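Local coordinates for protein acetyl xylan esterase (Paenibacillus sp. R4, PDB 6AGQ) that probably removes acetyl groups from acetylated xylan and related acetyl esters, as a cold-active esterase of the alpha/beta-hydrolase clan, at residues V227-K230 against N231-R235; H213-R216 against S217-H221; Y154-V157 against Y158-C161. One frame throughout, in Å; residues are numbered along the deposited sequence.

Interaction 1: residues V227-K230 against N231-R235; sequences VEIK and NWFRR
Lys-230 crosses Asn-231 and runs alongside Arg-234 on helix 226-236, and its methylenes do most of the touching. CB and CG lie beside the backbone N of Asn-231, as the peptide link requires. A bend at chi3 (78°) then turns the chain back, bringing CE to 3.1 Å from Asn-231 OD1 and to 4.1 Å from Arg-234 CD. NZ ends 3.7 Å from Asn-231 OD1, near the amide oxygen without a bond to it. On the face of the helix turned to helix 243-251, which isoleucine and the aromatics suit, Ile-229 CG2 meets Phe-233 CE2 at 4.1 Å, and the Phe-233 ring takes Trp-232 CE3 over one face. Four i to i+4 backbone bonds hold the turn, among them Asn-231 N to Val-227 O at 2.8 Å and Arg-234 N to Lys-230 O at 3.0 Å. Arg-234 NH1 bonds the carbonyl O of Asp-300 of the second subunit, and NH2 forms a salt bridge with Glu-304 of that same subunit. Lys-230 and Arg-234 thus share aliphatic contact while their charged atoms do not touch (Lys-230 NZ to Arg-234 NE 5.5 Å), and Glu-304 probably balances the arginine's charge.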
loop_
_atom_site.group_PDB
_atom_site.type_symbol
_atom_site.label_atom_id
_atom_site.label_comp_id
_atom_site.label_asym_id
_atom_site.label_seq_id
_atom_site.Cartn_x
_atom_site.Cartn_y
_atom_site.Cartn_z
ATOM N N VAL A 227 -5.894 -15.685 10.212
ATOM C CA VAL A 227 -4.492 -15.751 9.895
ATOM C C VAL A 227 -3.611 -16.366 11.044
ATOM O O VAL A 227 -2.575 -16.953 10.757
ATOM C CB VAL A 227 -3.956 -14.363 9.423
ATOM C CG1 VAL A 227 -3.596 -13.463 10.577
ATOM C CG2 VAL A 227 -2.708 -14.522 8.557
ATOM N N GLU A 228 -4.024 -16.242 12.317
ATOM C CA GLU A 228 -3.299 -16.842 13.455
ATOM C C GLU A 228 -3.218 -18.367 13.272
ATOM O O GLU A 228 -2.239 -18.981 13.611
ATOM C CB GLU A 228 -4.018 -16.531 14.776
ATOM C CG GLU A 228 -4.050 -15.052 15.168
ATOM C CD GLU A 228 -4.841 -14.773 16.473
ATOM O OE1 GLU A 228 -4.865 -15.623 17.373
ATOM O OE2 GLU A 228 -5.434 -13.673 16.629
ATOM N N ILE A 229 -4.240 -18.976 12.704
ATOM C CA ILE A 229 -4.181 -20.435 12.467
ATOM C C ILE A 229 -3.127 -20.772 11.421
ATOM O O ILE A 229 -2.376 -21.725 11.588
ATOM C CB ILE A 229 -5.549 -20.953 12.078
ATOM C CG1 ILE A 229 -6.498 -20.873 13.286
ATOM C CG2 ILE A 229 -5.469 -22.381 11.703
ATOM C CD1 ILE A 229 -7.936 -20.921 12.879
ATOM N N LYS A 230 -3.052 -19.981 10.357
ATOM C CA LYS A 230 -2.036 -20.167 9.340
ATOM C C LYS A 230 -0.651 -19.928 9.994
ATOM O O LYS A 230 0.288 -20.717 9.808
ATOM C CB LYS A 230 -2.329 -19.228 8.128
ATOM C CG LYS A 230 -1.309 -19.268 6.999
ATOM C CD LYS A 230 -1.202 -17.950 6.213
ATOM C CE LYS A 230 -0.381 -16.955 7.004
ATOM N NZ LYS A 230 -0.270 -15.606 6.392
ATOM N N ASN A 231 -0.529 -18.882 10.817
ATOM C CA ASN A 231 0.763 -18.616 11.506
ATOM C C ASN A 231 1.111 -19.699 12.523
ATOM O O ASN A 231 2.218 -20.054 12.636
ATOM C CB ASN A 231 0.764 -17.221 12.084
ATOM C CG ASN A 231 0.722 -16.168 11.001
ATOM O OD1 ASN A 231 0.798 -16.491 9.835
ATOM N ND2 ASN A 231 0.545 -14.939 11.365
ATOM N N TRP A 232 0.135 -20.318 13.172
ATOM C CA TRP A 232 0.422 -21.553 13.941
ATOM C C TRP A 232 1.195 -22.572 13.100
ATOM O O TRP A 232 2.264 -23.012 13.513
ATOM C CB TRP A 232 -0.842 -22.202 14.518
ATOM C CG TRP A 232 -0.531 -23.220 15.536
ATOM C CD1 TRP A 232 -0.309 -22.989 16.833
ATOM C CD2 TRP A 232 -0.328 -24.641 15.337
ATOM N NE1 TRP A 232 0.002 -24.143 17.469
ATOM C CE2 TRP A 232 -0.029 -25.182 16.577
ATOM C CE3 TRP A 232 -0.428 -25.497 14.230
ATOM C CZ2 TRP A 232 0.242 -26.549 16.766
ATOM C CZ3 TRP A 232 -0.145 -26.854 14.389
ATOM C CH2 TRP A 232 0.187 -27.372 15.671
ATOM N N PHE A 233 0.653 -22.926 11.928
ATOM C CA PHE A 233 1.335 -23.853 11.063
ATOM C C PHE A 233 2.726 -23.423 10.745
ATOM O O PHE A 233 3.639 -24.208 10.929
ATOM C CB PHE A 233 0.553 -24.204 9.789
ATOM C CG PHE A 233 -0.611 -25.079 10.086
ATOM C CD1 PHE A 233 -0.411 -26.378 10.409
ATOM C CD2 PHE A 233 -1.886 -24.564 10.162
ATOM C CE1 PHE A 233 -1.452 -27.211 10.728
ATOM C CE2 PHE A 233 -2.942 -25.387 10.494
ATOM C CZ PHE A 233 -2.712 -26.710 10.799
ATOM N N ARG A 234 2.882 -22.170 10.350
ATOM C CA ARG A 234 4.172 -21.618 10.028
ATOM C C ARG A 234 5.199 -21.804 11.127
ATOM O O ARG A 234 6.374 -22.018 10.818
ATOM C CB ARG A 234 4.089 -20.137 9.673
ATOM C CG ARG A 234 3.466 -19.830 8.341
ATOM C CD ARG A 234 3.288 -18.334 8.150
ATOM N NE ARG A 234 4.538 -17.554 8.234
ATOM C CZ ARG A 234 5.340 -17.282 7.200
ATOM N NH1 ARG A 234 5.037 -17.712 5.994
ATOM N NH2 ARG A 234 6.428 -16.534 7.358
ATOM N N ARG A 235 4.801 -21.673 12.397
ATOM C CA ARG A 235 5.761 -21.840 13.541
ATOM C C ARG A 235 5.905 -23.232 14.189
ATOM O O ARG A 235 6.923 -23.560 14.730
ATOM C CB ARG A 235 5.416 -20.864 14.620
ATOM C CG ARG A 235 5.550 -19.438 14.160
ATOM C CD ARG A 235 6.438 -18.770 15.148
ATOM N NE ARG A 235 6.528 -17.327 15.027
ATOM C CZ ARG A 235 7.653 -16.665 14.800
ATOM N NH1 ARG A 235 8.800 -17.281 14.539
ATOM N NH2 ARG A 235 7.610 -15.372 14.785
#

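Interaction 2: residues H213-R216 against S217-H221; sequences HFRR and SVEIH
Ile-220 lies across the side chain of Arg-216, with its CG2 4.2 Å above the centre of one guanidinium face. The arginine runs extended from CG to NE, which carries its flat end along to the isoleucine one turn later; Ile-220 CD1 approaches NE at 4.0 Å. The isoleucine's own chi1 of 73° sets CG1 between its backbone N and carbonyl carbon, and this brings CG1 to 3.2 Å from Arg-216 O. An apolar branch over a guanidinium face leaves the N-H groups at the rim available, and Arg-216 NE is bonded to Ser-280. At the other end of the arginine, CB sits 3.6 Å above the centre of the His-213 ring. These residues span the short helix 214-219, from His-213 at its N-cap position to a Schellman motif at its C-terminal end, where His-221, with positive phi, is the C-prime residue and its N bonds to Val-218 O at 3.0 Å. Ser-217 N gives a nearly straight bond (175°) to His-213 O at 3.1 Å. Arg-215 and Glu-219, whose long, flexible side chains suit this outer face, cross with guanidinium and carboxylate planes 70° apart; they touch through Arg-215 CG and Glu-219 OE1, while the arginine's charged end turns to a salt bridge with Glu-243. Phe-214 is buried against Tyr-226 and Leu-250.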
loop_
_atom_site.group_PDB
_atom_site.type_symbol
_atom_site.label_atom_id
_atom_site.label_comp_id
_atom_site.label_asym_id
_atom_site.label_seq_id
_atom_site.Cartn_x
_atom_site.Cartn_y
_atom_site.Cartn_z
ATOM N N HIS A 213 -16.843 -22.578 9.670
ATOM C CA HIS A 213 -16.214 -23.326 8.632
ATOM C C HIS A 213 -14.698 -23.133 8.602
ATOM O O HIS A 213 -14.163 -22.671 7.590
ATOM C CB HIS A 213 -16.935 -22.968 7.312
ATOM C CG HIS A 213 -16.772 -23.993 6.241
ATOM N ND1 HIS A 213 -16.221 -25.238 6.477
ATOM C CD2 HIS A 213 -17.111 -23.973 4.930
ATOM C CE1 HIS A 213 -16.194 -25.929 5.347
ATOM N NE2 HIS A 213 -16.716 -25.178 4.391
ATOM N N PHE A 214 -14.042 -23.439 9.739
ATOM C CA PHE A 214 -12.600 -23.147 9.964
ATOM C C PHE A 214 -11.603 -23.515 8.853
ATOM O O PHE A 214 -10.718 -22.735 8.520
ATOM C CB PHE A 214 -12.087 -23.773 11.252
ATOM C CG PHE A 214 -12.497 -23.029 12.515
ATOM C CD1 PHE A 214 -11.916 -21.804 12.841
ATOM C CD2 PHE A 214 -13.436 -23.573 13.379
ATOM C CE1 PHE A 214 -12.259 -21.128 13.996
ATOM C CE2 PHE A 214 -13.797 -22.908 14.529
ATOM C CZ PHE A 214 -13.205 -21.677 14.840
ATOM N N ARG A 215 -11.681 -24.722 8.350
ATOM C CA ARG A 215 -10.727 -25.195 7.377
ATOM C C ARG A 215 -10.848 -24.429 6.045
ATOM O O ARG A 215 -9.865 -24.164 5.392
ATOM C CB ARG A 215 -10.918 -26.680 7.165
ATOM C CG ARG A 215 -9.801 -27.323 6.348
ATOM C CD ARG A 215 -10.267 -28.673 5.825
ATOM N NE ARG A 215 -10.170 -29.697 6.861
ATOM C CZ ARG A 215 -9.055 -30.368 7.149
ATOM N NH1 ARG A 215 -7.883 -30.152 6.509
ATOM N NH2 ARG A 215 -9.112 -31.262 8.104
ATOM N N ARG A 216 -12.035 -23.998 5.692
ATOM C CA ARG A 216 -12.204 -23.158 4.511
ATOM C C ARG A 216 -11.713 -21.712 4.730
ATOM O O ARG A 216 -11.004 -21.161 3.893
ATOM C CB ARG A 216 -13.629 -23.196 4.009
ATOM C CG ARG A 216 -13.790 -22.452 2.693
ATOM C CD ARG A 216 -15.216 -22.524 2.170
ATOM N NE ARG A 216 -15.380 -21.561 1.085
ATOM C CZ ARG A 216 -15.006 -21.759 -0.193
ATOM N NH1 ARG A 216 -15.159 -20.775 -1.072
ATOM N NH2 ARG A 216 -14.488 -22.912 -0.608
ATOM N N SER A 217 -12.115 -21.100 5.829
ATOM C CA SER A 217 -11.610 -19.789 6.211
ATOM C C SER A 217 -10.106 -19.737 6.039
ATOM O O SER A 217 -9.598 -18.871 5.334
ATOM C CB SER A 217 -11.973 -19.511 7.631
ATOM O OG SER A 217 -13.380 -19.514 7.772
ATOM N N VAL A 218 -9.400 -20.692 6.637
ATOM C CA VAL A 218 -7.938 -20.729 6.564
ATOM C C VAL A 218 -7.387 -20.945 5.161
ATOM O O VAL A 218 -6.561 -20.180 4.724
ATOM C CB VAL A 218 -7.362 -21.813 7.499
ATOM C CG1 VAL A 218 -5.871 -22.029 7.228
ATOM C CG2 VAL A 218 -7.572 -21.416 8.970
ATOM N N GLU A 219 -7.874 -21.960 4.445
ATOM C CA GLU A 219 -7.386 -22.281 3.114
ATOM C C GLU A 219 -7.696 -21.232 2.051
ATOM O O GLU A 219 -6.904 -21.050 1.122
ATOM C CB GLU A 219 -7.834 -23.694 2.668
ATOM C CG GLU A 219 -9.164 -23.767 1.928
ATOM C CD GLU A 219 -9.704 -25.194 1.688
ATOM O OE1 GLU A 219 -9.391 -26.134 2.473
ATOM O OE2 GLU A 219 -10.466 -25.366 0.694
ATOM N N ILE A 220 -8.809 -20.511 2.160
ATOM C CA ILE A 220 -9.018 -19.399 1.234
ATOM C C ILE A 220 -8.379 -18.103 1.679
ATOM O O ILE A 220 -8.614 -17.053 1.069
ATOM C CB ILE A 220 -10.499 -19.217 0.824
ATOM C CG1 ILE A 220 -11.362 -18.627 1.948
ATOM C CG2 ILE A 220 -11.017 -20.539 0.255
ATOM C CD1 ILE A 220 -12.830 -18.513 1.574
ATOM N N HIS A 221 -7.570 -18.164 2.738
ATOM C CA HIS A 221 -6.696 -17.056 3.156
ATOM C C HIS A 221 -7.490 -15.856 3.625
ATOM O O HIS A 221 -7.098 -14.731 3.390
ATOM C CB HIS A 221 -5.734 -16.660 2.028
ATOM C CG HIS A 221 -4.921 -17.808 1.523
ATOM N ND1 HIS A 221 -4.014 -18.475 2.320
ATOM C CD2 HIS A 221 -4.893 -18.422 0.315
ATOM C CE1 HIS A 221 -3.469 -19.458 1.625
ATOM N NE2 HIS A 221 -3.982 -19.446 0.406
#

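Interaction 3: residues Y154-V157 against Y158-C161; sequences YKQV and YLDC
Helix 153-170 packs beside helix 186-197 in this alpha/beta-hydrolase fold, and residues 154-161 form two of its turns. Tyr-154 and Tyr-158 meet one turn apart: Tyr-158 CE1 comes to 3.9 Å from both CB and CD1 of Tyr-154, approaching the Tyr-154 ring obliquely. The Tyr-158 ring also lies close to the backbone, its CD1 being 3.2 Å from Tyr-154 O. A chi1 of -73° puts CG of Tyr-158 beside its own backbone N, and a chi2 of only 17° turns the ring so that CD1 faces that carbonyl. Both phenols then serve other parts of the fold, Tyr-154 OH bonding Gln-186 and Tyr-158 OH the carbonyl of Phe-253; tyrosine suits these places because its ring packs in the interior while its hydroxyl meets a distant polar group. On another side of the helix, Gln-156 bends at chi2 and lays NE2 3.8 Å from Leu-159 CD1, an amide against a methyl. Asp-160 accompanies it one turn on: its N donates to Gln-156 O at 2.9 Å, and its carboxylate forms a salt bridge with Arg-121, a fitting partner for a buried acid, whose charge it probably stabilises. Val-157 and Cys-161 are compact enough for close helix packing, and both touch Leu-190. Their side chains meet loosely, with Val-157 CG1 4.4 Å from Cys-161 SG, while Cys-161 N bonds Val-157 O at a bent 144°. Gln-186, the partner of Tyr-154, follows Ser-185 in the probable nucleophile elbow, which the Cys-161 side chain nears without touching. A largely buried helix packed beside the helix that follows the nucleophile strand is characteristic of the alpha/beta-hydrolase fold.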
loop_
_atom_site.group_PDB
_atom_site.type_symbol
_atom_site.label_atom_id
_atom_site.label_comp_id
_atom_site.label_asym_id
_atom_site.label_seq_id
_atom_site.Cartn_x
_atom_site.Cartn_y
_atom_site.Cartn_z
ATOM N N TYR A 154 -11.577 -21.312 23.395
ATOM C CA TYR A 154 -13.000 -21.042 23.228
ATOM C C TYR A 154 -13.868 -21.953 24.035
ATOM O O TYR A 154 -15.082 -21.676 24.111
ATOM C CB TYR A 154 -13.466 -20.905 21.751
ATOM C CG TYR A 154 -13.099 -19.553 21.109
ATOM C CD1 TYR A 154 -13.825 -18.380 21.405
ATOM C CD2 TYR A 154 -12.068 -19.471 20.159
ATOM C CE1 TYR A 154 -13.482 -17.146 20.854
ATOM C CE2 TYR A 154 -11.743 -18.262 19.550
ATOM C CZ TYR A 154 -12.433 -17.101 19.899
ATOM O OH TYR A 154 -12.102 -15.931 19.306
ATOM N N LYS A 155 -13.312 -22.968 24.706
ATOM C CA LYS A 155 -14.167 -23.766 25.559
ATOM C C LYS A 155 -14.719 -22.936 26.727
ATOM O O LYS A 155 -15.901 -22.810 26.863
ATOM C CB LYS A 155 -13.484 -25.012 26.086
ATOM C CG LYS A 155 -14.433 -25.921 26.844
ATOM C CD LYS A 155 -13.712 -27.123 27.472
ATOM C CE LYS A 155 -13.523 -26.949 28.943
ATOM N NZ LYS A 155 -12.659 -28.044 29.448
ATOM N N GLN A 156 -13.854 -22.380 27.552
ATOM C CA GLN A 156 -14.284 -21.538 28.623
ATOM C C GLN A 156 -14.980 -20.264 28.116
ATOM O O GLN A 156 -15.922 -19.792 28.779
ATOM C CB GLN A 156 -13.128 -21.199 29.590
ATOM C CG GLN A 156 -12.762 -22.355 30.507
ATOM C CD GLN A 156 -13.805 -22.606 31.597
ATOM O OE1 GLN A 156 -14.492 -21.686 32.046
ATOM N NE2 GLN A 156 -13.953 -23.858 31.990
ATOM N N VAL A 157 -14.642 -19.751 26.919
ATOM C CA VAL A 157 -15.417 -18.598 26.372
ATOM C C VAL A 157 -16.887 -18.949 26.152
ATOM O O VAL A 157 -17.799 -18.182 26.548
ATOM C CB VAL A 157 -14.743 -18.032 25.086
ATOM C CG1 VAL A 157 -15.502 -16.869 24.521
ATOM C CG2 VAL A 157 -13.311 -17.594 25.413
ATOM N N TYR A 158 -17.150 -20.120 25.537
ATOM C CA TYR A 158 -18.530 -20.519 25.253
ATOM C C TYR A 158 -19.300 -20.758 26.522
ATOM O O TYR A 158 -20.481 -20.401 26.636
ATOM C CB TYR A 158 -18.621 -21.750 24.352
ATOM C CG TYR A 158 -18.257 -21.522 22.900
ATOM C CD1 TYR A 158 -17.547 -20.404 22.478
ATOM C CD2 TYR A 158 -18.587 -22.442 21.949
ATOM C CE1 TYR A 158 -17.211 -20.224 21.149
ATOM C CE2 TYR A 158 -18.178 -22.272 20.619
ATOM C CZ TYR A 158 -17.525 -21.173 20.239
ATOM O OH TYR A 158 -17.142 -20.983 18.946
ATOM N N LEU A 159 -18.641 -21.346 27.496
ATOM C CA LEU A 159 -19.283 -21.493 28.817
ATOM C C LEU A 159 -19.607 -20.155 29.488
ATOM O O LEU A 159 -20.651 -20.033 30.131
ATOM C CB LEU A 159 -18.366 -22.334 29.741
ATOM C CG LEU A 159 -18.178 -23.758 29.280
ATOM C CD1 LEU A 159 -17.198 -24.477 30.191
ATOM C CD2 LEU A 159 -19.470 -24.565 29.193
ATOM N N ASP A 160 -18.690 -19.183 29.438
ATOM C CA ASP A 160 -18.987 -17.800 29.960
ATOM C C ASP A 160 -20.245 -17.216 29.294
ATOM O O ASP A 160 -21.053 -16.539 29.954
ATOM C CB ASP A 160 -17.878 -16.832 29.686
ATOM C CG ASP A 160 -16.545 -17.218 30.344
ATOM O OD1 ASP A 160 -16.545 -17.979 31.354
ATOM O OD2 ASP A 160 -15.461 -16.768 29.818
ATOM N N CYS A 161 -20.404 -17.522 27.989
ATOM C CA CYS A 161 -21.489 -17.031 27.161
ATOM C C CYS A 161 -22.798 -17.660 27.512
ATOM O O CYS A 161 -23.817 -17.028 27.307
ATOM C CB CYS A 161 -21.195 -17.175 25.641
ATOM S SG CYS A 161 -19.833 -16.105 25.063
#

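Overall arrangement
Interactions 1 and 2 form a directly packed pair on successive helices, 214-219 and 226-236, with centres 12 Å apart. Ile-229 joins them: its CG2 lies 3.6 Å from Val-218 CG2, and its CD1 4.1 Å from Phe-214 CD1. Interaction 3 comes earlier in the sequence and nearer the centre of the chain, its centre 23 Å from that of interaction 1 and 22 Å from that of interaction 2, without touching either. A zinc ion lies about 4 Å from the side chain of Phe-214, against about 11 Å for Tyr-158. Interaction 3 instead lies near the probable nucleophile elbow, whereas interactions 1 and 2 both reach a neighbouring subunit.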